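Local coordinates for dihydrodipicolinate synthase (Agrobacterium tumefaciens, PDB 3B4U), which probably catalyses the aldol-type condensation of pyruvate with aspartate semialdehyde in lysine biosynthesis, at residues A209-G212 against V213-F216. Sequence-based numbering, arbitrary orientation.
Sequences AISG and VANF
With chi1 at 166°, Ser-211 swings OG away from its own N, beside its carbonyl carbon, and this sets the hydroxyl against the amide of Ala-214. Asn-215 turns CG to the side of its own backbone N (chi1 -76°), which brings ND2 back to Gly-212 O. Both groups sit where the eighth strand of the TIM barrel, 208-211, ends and the chain bends into the 3-10 turn 213-215. Ser-211 OG accepts from Ala-214 N at 3.0 Å, through a somewhat bent bond. The serine side chain thus takes up the backbone amide three residues on, just where the strand passes into the turn. The methyl of Ala-214 packs on the same side chain, with its CB 3.6 Å from Ser-211 CB.

Gly-212 O is gripped twice by Asn-215. Asn-215 N closes the 3-10 turn at 3.0 Å from Gly-212 O. The side-chain ND2 sits 2.9 Å from Gly-212 O and is tilted only 17° from the carbonyl plane. The carbonyl oxygen also lies close to the amide plane of Asn-215.

The rest of that amide ties the turn to the first strand and what follows it. ND2 also donates to Ala-10 O, while OD1 is bonded to His-29 NE2 and Thr-12 N. These bonds together fix the rotation of the buried amide. Nearby, Ile-210 O receives Lys-169 NZ; this residue of strand 165-170 is probably the lysine that forms the Schiff base with pyruvate in relatives.

Phe-216 N bonds to Val-213 O and continues the turn. The Phe-216 ring reaches helix 246-258, where it touches Val-250, Leu-253 and Thr-257. It also folds back over the turn, with Val-213 O 3.6 Å above the ring plane and over its centre.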
ATOM      1  N   ALA B 209       3.681  16.135 -18.315  1.00  6.24           N
ATOM      2  CA  ALA B 209       2.925  15.882 -17.092  1.00  5.96           C
ATOM      3  C   ALA B 209       1.962  14.722 -17.277  1.00  5.40           C
ATOM      4  O   ALA B 209       1.475  14.490 -18.389  1.00  6.46           O
ATOM      5  CB  ALA B 209       2.115  17.150 -16.686  1.00  6.82           C
ATOM      6  N   ILE B 210       1.698  14.072 -16.163  1.00  6.02           N
ATOM      7  CA  ILE B 210       0.574  13.171 -15.998  1.00  6.33           C
ATOM      8  C   ILE B 210      -0.375  13.904 -15.054  1.00  5.98           C
ATOM      9  O   ILE B 210      -0.120  13.995 -13.865  1.00  6.98           O
ATOM     10  CB  ILE B 210       1.000  11.804 -15.439  1.00  6.35           C
ATOM     11  CG1 ILE B 210       1.995  11.099 -16.396  1.00  6.49           C
ATOM     12  CG2 ILE B 210      -0.224  10.935 -15.179  1.00  7.60           C
ATOM     13  CD1 ILE B 210       2.665   9.889 -15.814  1.00  7.86           C
ATOM     14  N   SER B 211      -1.419  14.485 -15.611  1.00  6.02           N
ATOM     15  CA  SER B 211      -2.150  15.575 -14.959  1.00  6.63           C
ATOM     16  C   SER B 211      -3.578  15.233 -14.590  1.00  6.11           C
ATOM     17  O   SER B 211      -4.354  14.825 -15.455  1.00  6.57           O
ATOM     18  CB  SER B 211      -2.158  16.772 -15.899  1.00  6.99           C
ATOM     19  OG  SER B 211      -3.109  17.758 -15.483  1.00  7.10           O
ATOM     20  N   GLY B 212      -3.962  15.485 -13.349  1.00  6.04           N
ATOM     21  CA  GLY B 212      -5.340  15.343 -12.926  1.00  6.69           C
ATOM     22  C   GLY B 212      -6.258  16.429 -13.478  1.00  6.62           C
ATOM     23  O   GLY B 212      -7.374  16.154 -13.902  1.00  6.30           O
ATOM     24  N   VAL B 213      -5.790  17.670 -13.490  1.00  6.64           N
ATOM     25  CA  VAL B 213      -6.568  18.769 -14.022  1.00  7.48           C
ATOM     26  C   VAL B 213      -6.855  18.586 -15.499  1.00  6.40           C
ATOM     27  O   VAL B 213      -7.879  19.052 -15.981  1.00  7.19           O
ATOM     28  CB  VAL B 213      -5.878  20.141 -13.697  1.00  7.53           C
ATOM     29  CG1 VAL B 213      -6.530  21.281 -14.440  1.00  8.84           C
ATOM     30  CG2 VAL B 213      -5.862  20.363 -12.172  1.00 10.55           C
ATOM     31  N   ALA B 214      -5.984  17.879 -16.219  1.00  6.28           N
ATOM     32  CA  ALA B 214      -6.189  17.607 -17.626  1.00  6.99           C
ATOM     33  C   ALA B 214      -7.406  16.716 -17.901  1.00  6.63           C
ATOM     34  O   ALA B 214      -7.801  16.605 -19.052  1.00  7.58           O
ATOM     35  CB  ALA B 214      -4.931  16.974 -18.260  1.00  7.60           C
ATOM     36  N   ASN B 215      -8.025  16.140 -16.876  1.00  6.39           N
ATOM     37  CA  ASN B 215      -9.311  15.454 -17.081  1.00  6.73           C
ATOM     38  C   ASN B 215     -10.433  16.430 -17.438  1.00  6.64           C
ATOM     39  O   ASN B 215     -11.433  15.994 -18.004  1.00  7.37           O
ATOM     40  CB  ASN B 215      -9.739  14.714 -15.822  1.00  6.25           C
ATOM     41  CG  ASN B 215      -8.981  13.428 -15.597  1.00  5.73           C
ATOM     42  OD1 ASN B 215      -9.285  12.413 -16.239  1.00  6.25           O
ATOM     43  ND2 ASN B 215      -8.043  13.451 -14.684  1.00  6.64           N
ATOM     44  N   PHE B 216     -10.287  17.721 -17.135  1.00  6.34           N
ATOM     45  CA  PHE B 216     -11.367  18.676 -17.350  1.00  6.93           C
ATOM     46  C   PHE B 216     -10.937  20.013 -17.905  1.00  7.40           C
ATOM     47  O   PHE B 216     -11.824  20.787 -18.249  1.00  8.23           O
ATOM     48  CB  PHE B 216     -12.251  18.821 -16.093  1.00  7.26           C
ATOM     49  CG  PHE B 216     -11.514  19.356 -14.915  1.00  6.76           C
ATOM     50  CD1 PHE B 216     -11.404  20.728 -14.714  1.00  7.78           C
ATOM     51  CD2 PHE B 216     -10.939  18.523 -13.990  1.00  6.86           C
ATOM     52  CE1 PHE B 216     -10.704  21.241 -13.659  1.00  8.31           C
ATOM     53  CE2 PHE B 216     -10.229  19.041 -12.927  1.00  7.85           C
ATOM     54  CZ  PHE B 216     -10.118  20.415 -12.762  1.00  8.09           C
TER